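Local coordinates for glycosyl hydrolase BlGH5_18 (Bifidobacterium longum subsp. infantis, PDB 7LQX), which is a family 5 glycoside hydrolase (subfamily 18) that probably takes part in breaking down N-glycans for this gut bacterium, at residues 100-114 with 154-167. Residues are numbered along the deposited sequence; the frame is centred on the assembly and turned at random. Where two conformers were deposited one is given.
Sequences DAYVDVFQGHLSSFD and AFRGLTLGNELNQF. With EDO (1,2-ethanediol), chain D; EDO (1,2-ethanediol), chain E.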
ATOM      1  N   ASP A 100      23.088 -19.240  -7.171  1.00 10.58           N
ATOM      2  CA  ASP A 100      23.052 -17.855  -7.610  1.00 10.83           C
ATOM      3  C   ASP A 100      21.695 -17.242  -7.286  1.00  9.67           C
ATOM      4  O   ASP A 100      20.707 -17.945  -7.058  1.00 10.00           O
ATOM      5  CB  ASP A 100      23.303 -17.771  -9.112  1.00 11.53           C
ATOM      6  CG  ASP A 100      24.692 -18.220  -9.479  1.00 14.59           C
ATOM      7  OD1 ASP A 100      25.647 -17.743  -8.840  1.00 14.47           O
ATOM      8  OD2 ASP A 100      24.822 -19.071 -10.376  1.00 20.26           O
ATOM      9  N   ALA A 101      21.657 -15.916  -7.237  1.00  9.65           N
ATOM     10  CA  ALA A 101      20.416 -15.203  -6.984  1.00 10.32           C
ATOM     11  C   ALA A 101      20.230 -14.094  -8.006  1.00  8.31           C
ATOM     12  O   ALA A 101      21.176 -13.368  -8.327  1.00  9.53           O
ATOM     13  CB  ALA A 101      20.396 -14.624  -5.566  1.00 11.52           C
ATOM     14  N   TYR A 102      19.016 -13.999  -8.534  1.00  7.96           N
ATOM     15  CA  TYR A 102      18.545 -12.910  -9.380  1.00  8.22           C
ATOM     16  C   TYR A 102      17.449 -12.184  -8.609  1.00  7.90           C
ATOM     17  O   TYR A 102      16.610 -12.822  -7.971  1.00  9.24           O
ATOM     18  CB  TYR A 102      17.994 -13.485 -10.694  1.00  7.29           C
ATOM     19  CG  TYR A 102      19.064 -14.157 -11.523  1.00  7.85           C
ATOM     20  CD1 TYR A 102      19.465 -15.449 -11.244  1.00  9.29           C
ATOM     21  CD2 TYR A 102      19.706 -13.478 -12.549  1.00  8.94           C
ATOM     22  CE1 TYR A 102      20.471 -16.057 -11.969  1.00  9.47           C
ATOM     23  CE2 TYR A 102      20.710 -14.082 -13.289  1.00  9.07           C
ATOM     24  CZ  TYR A 102      21.089 -15.374 -12.992  1.00  8.94           C
ATOM     25  OH  TYR A 102      22.096 -15.987 -13.711  1.00 11.33           O
ATOM     26  N   VAL A 103      17.472 -10.851  -8.614  1.00  7.28           N
ATOM     27  CA  VAL A 103      16.564 -10.058  -7.785  1.00  6.84           C
ATOM     28  C   VAL A 103      15.698  -9.186  -8.683  1.00  7.24           C
ATOM     29  O   VAL A 103      16.210  -8.537  -9.600  1.00  7.93           O
ATOM     30  CB  VAL A 103      17.357  -9.180  -6.798  1.00  7.05           C
ATOM     31  CG1 VAL A 103      16.423  -8.303  -5.978  1.00  9.17           C
ATOM     32  CG2 VAL A 103      18.212 -10.031  -5.890  1.00 10.48           C
ATOM     33  N   ASP A 104      14.390  -9.155  -8.420  1.00  6.94           N
ATOM     34  CA  ASP A 104      13.482  -8.227  -9.084  1.00  7.36           C
ATOM     35  C   ASP A 104      13.305  -7.010  -8.177  1.00  8.06           C
ATOM     36  O   ASP A 104      12.989  -7.170  -6.991  1.00  7.59           O
ATOM     37  CB  ASP A 104      12.103  -8.850  -9.304  1.00  8.26           C
ATOM     38  CG  ASP A 104      12.028  -9.731 -10.531  1.00  9.70           C
ATOM     39  OD1 ASP A 104      12.897 -10.604 -10.715  1.00  9.39           O
ATOM     40  OD2 ASP A 104      11.060  -9.563 -11.307  1.00 10.74           O
ATOM     41  N   VAL A 105      13.458  -5.799  -8.728  1.00  8.26           N
ATOM     42  CA  VAL A 105      13.545  -4.623  -7.860  1.00  7.74           C
ATOM     43  C   VAL A 105      12.172  -4.154  -7.381  1.00  8.57           C
ATOM     44  O   VAL A 105      11.992  -3.918  -6.182  1.00  9.17           O
ATOM     45  CB  VAL A 105      14.336  -3.468  -8.497  1.00  8.25           C
ATOM     46  CG1 VAL A 105      14.358  -2.263  -7.542  1.00 10.19           C
ATOM     47  CG2 VAL A 105      15.741  -3.910  -8.839  1.00  8.95           C
ATOM     48  N   PHE A 106      11.205  -3.961  -8.299  1.00  6.35           N
ATOM     49  CA  PHE A 106       9.943  -3.276  -7.990  1.00  8.04           C
ATOM     50  C   PHE A 106       8.750  -4.225  -8.044  1.00  6.87           C
ATOM     51  O   PHE A 106       8.210  -4.491  -9.121  1.00  7.12           O
ATOM     52  CB  PHE A 106       9.683  -2.112  -8.955  1.00  7.17           C
ATOM     53  CG  PHE A 106      10.718  -1.028  -8.907  1.00  8.24           C
ATOM     54  CD1 PHE A 106      10.754  -0.128  -7.858  1.00  8.16           C
ATOM     55  CD2 PHE A 106      11.657  -0.899  -9.925  1.00  8.23           C
ATOM     56  CE1 PHE A 106      11.715   0.873  -7.822  1.00 10.34           C
ATOM     57  CE2 PHE A 106      12.615   0.100  -9.887  1.00  9.08           C
ATOM     58  CZ  PHE A 106      12.651   0.975  -8.837  1.00 10.23           C
ATOM     59  N   GLN A 107       8.307  -4.681  -6.874  1.00  6.65           N
ATOM     60  CA  GLN A 107       7.033  -5.389  -6.720  1.00  6.02           C
ATOM     61  C   GLN A 107       6.179  -4.511  -5.813  1.00  6.52           C
ATOM     62  O   GLN A 107       6.387  -4.517  -4.600  1.00  7.29           O
ATOM     63  CB  GLN A 107       7.217  -6.779  -6.112  1.00  6.00           C
ATOM     64  CG  GLN A 107       7.751  -7.812  -7.091  1.00  7.59           C
ATOM     65  CD  GLN A 107       9.163  -7.513  -7.537  1.00  6.63           C
ATOM     66  OE1 GLN A 107       9.418  -7.299  -8.722  1.00  6.72           O
ATOM     67  NE2 GLN A 107      10.090  -7.505  -6.595  1.00  7.22           N
ATOM     68  N   GLY A 108       5.223  -3.755  -6.365  1.00  7.04           N
ATOM     69  CA  GLY A 108       4.770  -3.860  -7.735  1.00  7.27           C
ATOM     70  C   GLY A 108       3.561  -4.760  -7.799  1.00  6.91           C
ATOM     71  O   GLY A 108       2.506  -4.440  -7.251  1.00  7.46           O
ATOM     72  N   HIS A 109       3.716  -5.929  -8.410  1.00  6.56           N
ATOM     73  CA  HIS A 109       2.602  -6.850  -8.575  1.00  7.18           C
ATOM     74  C   HIS A 109       3.059  -8.277  -8.314  1.00  7.58           C
ATOM     75  O   HIS A 109       4.029  -8.739  -8.921  1.00  7.85           O
ATOM     76  CB  HIS A 109       2.015  -6.786  -9.988  1.00  8.34           C
ATOM     77  CG  HIS A 109       0.787  -7.614 -10.140  1.00  8.15           C
ATOM     78  ND1 HIS A 109      -0.437  -7.199  -9.664  1.00  7.37           N
ATOM     79  CD2 HIS A 109       0.596  -8.857 -10.643  1.00  9.93           C
ATOM     80  CE1 HIS A 109      -1.336  -8.135  -9.904  1.00  9.00           C
ATOM     81  NE2 HIS A 109      -0.736  -9.154 -10.491  1.00 10.63           N
ATOM     82  N   LEU A 110       2.350  -8.966  -7.422  1.00  6.98           N
ATOM     83  CA  LEU A 110       2.584 -10.380  -7.146  1.00  7.14           C
ATOM     84  C   LEU A 110       1.270 -11.114  -6.932  1.00  7.23           C
ATOM     85  O   LEU A 110       0.524 -10.811  -5.998  1.00  7.14           O
ATOM     86  CB  LEU A 110       3.457 -10.542  -5.898  1.00  7.47           C
ATOM     87  CG  LEU A 110       4.901 -10.075  -6.022  1.00  7.61           C
ATOM     88  CD1 LEU A 110       5.505  -9.810  -4.654  1.00 10.23           C
ATOM     89  CD2 LEU A 110       5.728 -11.105  -6.766  1.00  9.18           C
ATOM     90  N   SER A 111       1.009 -12.107  -7.775  1.00  6.96           N
ATOM     91  CA  SER A 111      -0.056 -13.086  -7.572  1.00  8.12           C
ATOM     92  C   SER A 111      -1.405 -12.439  -7.265  1.00  7.82           C
ATOM     93  O   SER A 111      -2.118 -12.840  -6.341  1.00  8.19           O
ATOM     94  CB  SER A 111       0.317 -14.102  -6.493  1.00  7.80           C
ATOM     95  OG  SER A 111       1.564 -14.701  -6.767  1.00  9.86           O
ATOM     96  N   SER A 112      -1.768 -11.456  -8.087  1.00  6.71           N
ATOM     97  CA  SER A 112      -3.041 -10.726  -8.107  1.00  7.43           C
ATOM     98  C   SER A 112      -3.034  -9.480  -7.231  1.00  7.89           C
ATOM     99  O   SER A 112      -3.987  -8.703  -7.290  1.00  9.09           O
ATOM    100  CB  SER A 112      -4.267 -11.587  -7.748  1.00  9.51           C
ATOM    101  OG  SER A 112      -4.472 -11.688  -6.347  1.00  9.21           O
ATOM    102  N   PHE A 113      -2.012  -9.284  -6.402  1.00  7.49           N
ATOM    103  CA  PHE A 113      -1.960  -8.165  -5.469  1.00  7.24           C
ATOM    104  C   PHE A 113      -0.992  -7.095  -5.955  1.00  6.30           C
ATOM    105  O   PHE A 113       0.137  -7.401  -6.348  1.00  7.29           O
ATOM    106  CB  PHE A 113      -1.499  -8.642  -4.096  1.00  6.87           C
ATOM    107  CG  PHE A 113      -2.440  -9.608  -3.430  1.00  7.28           C
ATOM    108  CD1 PHE A 113      -3.517  -9.147  -2.686  1.00  8.26           C
ATOM    109  CD2 PHE A 113      -2.254 -10.975  -3.544  1.00  7.98           C
ATOM    110  CE1 PHE A 113      -4.380 -10.021  -2.075  1.00  8.07           C
ATOM    111  CE2 PHE A 113      -3.111 -11.851  -2.916  1.00  8.44           C
ATOM    112  CZ  PHE A 113      -4.176 -11.377  -2.190  1.00 10.26           C
ATOM    113  N   ASP A 114      -1.433  -5.843  -5.918  1.00  6.03           N
ATOM    114  CA  ASP A 114      -0.573  -4.696  -6.163  1.00  6.39           C
ATOM    115  C   ASP A 114      -0.010  -4.193  -4.836  1.00  6.95           C
ATOM    116  O   ASP A 114      -0.758  -3.994  -3.876  1.00  7.96           O
ATOM    117  CB  ASP A 114      -1.358  -3.537  -6.784  1.00  7.07           C
ATOM    118  CG  ASP A 114      -1.662  -3.705  -8.260  1.00  7.98           C
ATOM    119  OD1 ASP A 114      -1.116  -4.612  -8.935  1.00  7.96           O
ATOM    120  OD2 ASP A 114      -2.477  -2.876  -8.730  1.00  7.98           O
ATOM    121  N   ALA A 154      27.177 -14.256  -4.983  1.00 12.16           N
ATOM    122  CA  ALA A 154      26.084 -15.045  -5.532  1.00 13.58           C
ATOM    123  C   ALA A 154      25.125 -14.218  -6.370  1.00 10.74           C
ATOM    124  O   ALA A 154      24.296 -14.796  -7.085  1.00 11.31           O
ATOM    125  CB  ALA A 154      25.279 -15.699  -4.409  1.00 14.86           C
ATOM    126  N   PHE A 155      25.187 -12.893  -6.266  1.00 10.65           N
ATOM    127  CA  PHE A 155      24.268 -12.025  -6.991  1.00 10.48           C
ATOM    128  C   PHE A 155      24.655 -11.968  -8.457  1.00  9.92           C
ATOM    129  O   PHE A 155      25.784 -11.601  -8.793  1.00 11.67           O
ATOM    130  CB  PHE A 155      24.333 -10.622  -6.395  1.00 10.49           C
ATOM    131  CG  PHE A 155      23.545  -9.608  -7.155  1.00  9.49           C
ATOM    132  CD1 PHE A 155      22.173  -9.683  -7.181  1.00 10.11           C
ATOM    133  CD2 PHE A 155      24.167  -8.554  -7.810  1.00 10.91           C
ATOM    134  CE1 PHE A 155      21.432  -8.750  -7.872  1.00 10.52           C
ATOM    135  CE2 PHE A 155      23.426  -7.616  -8.498  1.00 10.92           C
ATOM    136  CZ  PHE A 155      22.062  -7.710  -8.524  1.00 11.38           C
ATOM    137  N   ARG A 156      23.718 -12.318  -9.336  0.60  9.42           N
ATOM    138  CA  ARG A 156      23.992 -12.338 -10.762  0.60 10.70           C
ATOM    139  C   ARG A 156      23.402 -11.151 -11.509  0.60  8.99           C
ATOM    140  O   ARG A 156      23.887 -10.826 -12.599  0.60 10.15           O
ATOM    141  CB  ARG A 156      23.469 -13.638 -11.385  0.60  9.82           C
ATOM    142  CG  ARG A 156      24.171 -14.899 -10.888  0.60 11.62           C
ATOM    143  CD  ARG A 156      25.485 -15.185 -11.613  0.60 13.42           C
ATOM    144  NE  ARG A 156      26.546 -14.228 -11.304  0.60 13.24           N
ATOM    145  CZ  ARG A 156      27.219 -14.198 -10.157  0.60 15.39           C
ATOM    146  NH1 ARG A 156      26.928 -15.061  -9.195  0.60 16.29           N
ATOM    147  NH2 ARG A 156      28.170 -13.291  -9.966  0.60 16.45           N
ATOM    148  N   GLY A 157      22.392 -10.503 -10.970  1.00  9.74           N
ATOM    149  CA  GLY A 157      21.784  -9.384 -11.666  1.00  9.51           C
ATOM    150  C   GLY A 157      20.347  -9.184 -11.260  1.00  8.75           C
ATOM    151  O   GLY A 157      19.809  -9.847 -10.370  1.00  9.67           O
ATOM    152  N   LEU A 158      19.705  -8.244 -11.935  0.53  7.96           N
ATOM    153  CA  LEU A 158      18.374  -7.846 -11.521  0.53  9.35           C
ATOM    154  C   LEU A 158      17.456  -7.649 -12.713  0.53  8.90           C
ATOM    155  O   LEU A 158      17.886  -7.325 -13.829  0.53  6.92           O
ATOM    156  CB  LEU A 158      18.418  -6.583 -10.648  0.53  9.06           C
ATOM    157  CG  LEU A 158      19.009  -5.320 -11.275  0.53  9.21           C
ATOM    158  CD1 LEU A 158      17.995  -4.640 -12.174  0.53  9.96           C
ATOM    159  CD2 LEU A 158      19.494  -4.364 -10.190  0.53 11.71           C
ATOM    160  N   THR A 159      16.174  -7.875 -12.440  1.00  7.77           N
ATOM    161  CA  THR A 159      15.077  -7.550 -13.334  1.00  7.69           C
ATOM    162  C   THR A 159      14.410  -6.324 -12.724  1.00  7.64           C
ATOM    163  O   THR A 159      14.259  -6.240 -11.502  1.00  7.42           O
ATOM    164  CB  THR A 159      14.090  -8.708 -13.361  1.00  7.31           C
ATOM    165  OG1 THR A 159      14.777  -9.895 -13.773  1.00  8.43           O
ATOM    166  CG2 THR A 159      12.953  -8.471 -14.328  1.00  8.80           C
ATOM    167  N   LEU A 160      14.013  -5.363 -13.557  1.00  7.40           N
ATOM    168  CA  LEU A 160      13.482  -4.123 -12.998  1.00  7.41           C
ATOM    169  C   LEU A 160      12.301  -4.386 -12.069  1.00  7.39           C
ATOM    170  O   LEU A 160      12.180  -3.759 -11.013  1.00  7.62           O
ATOM    171  CB  LEU A 160      13.098  -3.149 -14.107  1.00  8.33           C
ATOM    172  CG  LEU A 160      14.244  -2.713 -15.008  1.00  8.93           C
ATOM    173  CD1 LEU A 160      13.744  -1.707 -16.035  1.00 10.25           C
ATOM    174  CD2 LEU A 160      15.404  -2.125 -14.231  1.00 11.36           C
ATOM    175  N   GLY A 161      11.416  -5.303 -12.437  1.00  7.08           N
ATOM    176  CA  GLY A 161      10.302  -5.660 -11.571  1.00  6.26           C
ATOM    177  C   GLY A 161       9.403  -6.649 -12.277  1.00  6.50           C
ATOM    178  O   GLY A 161       9.403  -6.753 -13.507  1.00  7.42           O
ATOM    179  N   ASN A 162       8.614  -7.361 -11.484  1.00  6.68           N
ATOM    180  CA  ASN A 162       7.811  -8.439 -12.044  1.00  5.31           C
ATOM    181  C   ASN A 162       6.627  -7.884 -12.826  1.00  5.80           C
ATOM    182  O   ASN A 162       5.747  -7.250 -12.242  1.00  6.69           O
ATOM    183  CB  ASN A 162       7.304  -9.310 -10.903  1.00  6.80           C
ATOM    184  CG  ASN A 162       6.536 -10.490 -11.389  1.00  6.67           C
ATOM    185  OD1 ASN A 162       7.034 -11.264 -12.198  1.00  7.31           O
ATOM    186  ND2 ASN A 162       5.297 -10.629 -10.930  1.00  7.71           N
ATOM    187  N   GLU A 163       6.569  -8.150 -14.132  1.00  7.91           N
ATOM    188  CA  GLU A 163       5.365  -7.883 -14.929  1.00  6.81           C
ATOM    189  C   GLU A 163       4.860  -6.455 -14.754  1.00  7.48           C
ATOM    190  O   GLU A 163       3.662  -6.204 -14.631  1.00  7.67           O
ATOM    191  CB  GLU A 163       4.266  -8.899 -14.600  1.00  7.59           C
ATOM    192  CG  GLU A 163       4.713 -10.327 -14.853  1.00  7.09           C
ATOM    193  CD  GLU A 163       3.732 -11.389 -14.447  1.00  9.78           C
ATOM    194  OE1 GLU A 163       2.611 -11.052 -14.005  1.00 10.58           O
ATOM    195  OE2 GLU A 163       4.102 -12.577 -14.565  1.00  9.65           O
ATOM    196  N   LEU A 164       5.780  -5.494 -14.783  1.00  8.32           N
ATOM    197  CA  LEU A 164       5.388  -4.119 -14.495  1.00  7.27           C
ATOM    198  C   LEU A 164       4.462  -3.552 -15.562  1.00  7.87           C
ATOM    199  O   LEU A 164       3.750  -2.572 -15.297  1.00  8.00           O
ATOM    200  CB  LEU A 164       6.636  -3.259 -14.331  1.00  9.70           C
ATOM    201  CG  LEU A 164       7.418  -3.451 -13.023  1.00 10.27           C
ATOM    202  CD1 LEU A 164       8.694  -2.617 -13.066  1.00 11.05           C
ATOM    203  CD2 LEU A 164       6.556  -3.114 -11.816  1.00  9.02           C
ATOM    204  N   ASN A 165       4.437  -4.152 -16.750  1.00  7.03           N
ATOM    205  CA  ASN A 165       3.528  -3.688 -17.786  1.00  6.82           C
ATOM    206  C   ASN A 165       2.070  -3.791 -17.363  1.00  6.64           C
ATOM    207  O   ASN A 165       1.219  -3.131 -17.968  1.00  7.56           O
ATOM    208  CB  ASN A 165       3.773  -4.463 -19.083  1.00  6.64           C
ATOM    209  CG  ASN A 165       3.417  -5.932 -18.964  1.00  6.28           C
ATOM    210  OD1 ASN A 165       3.919  -6.632 -18.088  1.00  7.59           O
ATOM    211  ND2 ASN A 165       2.558  -6.409 -19.857  1.00  8.24           N
ATOM    212  N   GLN A 166       1.755  -4.601 -16.346  1.00  7.03           N
ATOM    213  CA  GLN A 166       0.364  -4.722 -15.915  1.00  7.15           C
ATOM    214  C   GLN A 166      -0.174  -3.425 -15.324  1.00  7.06           C
ATOM    215  O   GLN A 166      -1.395  -3.270 -15.222  1.00  8.10           O
ATOM    216  CB  GLN A 166       0.196  -5.887 -14.938  1.00  7.58           C
ATOM    217  CG  GLN A 166       0.775  -5.652 -13.546  1.00  7.11           C
ATOM    218  CD  GLN A 166      -0.268  -5.254 -12.515  1.00  7.58           C
ATOM    219  OE1 GLN A 166      -1.361  -5.812 -12.472  1.00  7.79           O
ATOM    220  NE2 GLN A 166       0.075  -4.282 -11.678  1.00  8.21           N
ATOM    221  N   PHE A 167       0.701  -2.492 -14.952  1.00  7.44           N
ATOM    222  CA  PHE A 167       0.256  -1.181 -14.492  1.00  7.64           C
ATOM    223  C   PHE A 167      -0.074  -0.217 -15.627  1.00  9.09           C
ATOM    224  O   PHE A 167      -0.663   0.837 -15.373  1.00  9.59           O
ATOM    225  CB  PHE A 167       1.338  -0.518 -13.640  1.00  9.06           C
ATOM    226  CG  PHE A 167       1.496  -1.113 -12.275  1.00  7.51           C
ATOM    227  CD1 PHE A 167       0.559  -0.874 -11.274  1.00  8.83           C
ATOM    228  CD2 PHE A 167       2.595  -1.907 -11.979  1.00  8.33           C
ATOM    229  CE1 PHE A 167       0.715  -1.430 -10.015  1.00  8.58           C
ATOM    230  CE2 PHE A 167       2.755  -2.450 -10.722  1.00  8.44           C
ATOM    231  CZ  PHE A 167       1.810  -2.213  -9.742  1.00  9.02           C
TER
HETATM  232  C1  EDO D 503       4.017 -14.278 -10.970  1.00 13.20           C
HETATM  233  O1  EDO D 503       4.603 -13.295 -11.825  1.00  8.76           O
HETATM  234  C2  EDO D 503       3.633 -13.600  -9.658  1.00 13.89           C
HETATM  235  O2  EDO D 503       2.719 -12.531  -9.952  1.00 13.42           O
HETATM  236  C1  EDO E 504       0.608 -16.397 -11.569  1.00 22.80           C
HETATM  237  O1  EDO E 504      -0.772 -16.458 -11.202  1.00 22.23           O
HETATM  238  C2  EDO E 504       1.490 -16.869 -10.418  1.00 14.89           C
HETATM  239  O2  EDO E 504       1.208 -16.114  -9.232  1.00 18.61           O
HETATM  240  O   HOH W   1      15.434 -11.085 -11.388  1.00 10.81           O
HETATM  241  O   HOH W   2       6.088  -6.091  -9.884  1.00  7.56           O
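The imidazole of His-109 stacks on the side-chain amide of Gln-166, their planes 24° apart, with OE1 above the ring toward its rim. A chi1 of -174°, CG opposite the backbone N, puts the ring there. In its own plane the ring gives ND1-H to Asp-114 OD1 (2.8 Å), and Gln-166 NE2 brings a second donor to that OD1 at 3.0 Å, from the syn side but tilted out of the carboxylate plane; His-172 NE2 bonds to OD2. Were the imidazole replaced by an alanine, the Gln-166 amide would probably lose its stacking partner and Asp-114 OD1 one of its donors. The His-109 carbonyl O takes a nearly straight bond from Asn-162 ND2 (3.0 Å), and Asn-162 N meets Gln-107 OE1 at 2.9 Å. At the far end, Arg-156 lays CB over one face of the Tyr-102 ring; in the conformer given, its NH1 makes a salt bridge to Asp-100 OD1 (3.0 Å) from above the carboxylate plane and donates to Pro-153 O, while Arg-25 pairs with Asp-100 OD2. Strands 100-104 and 155-159 run parallel as neighbours in the (beta/alpha)8 barrel expected of this family, and helices 81-96 and 132-149 pack against Val-103, Phe-155 and Phe-106.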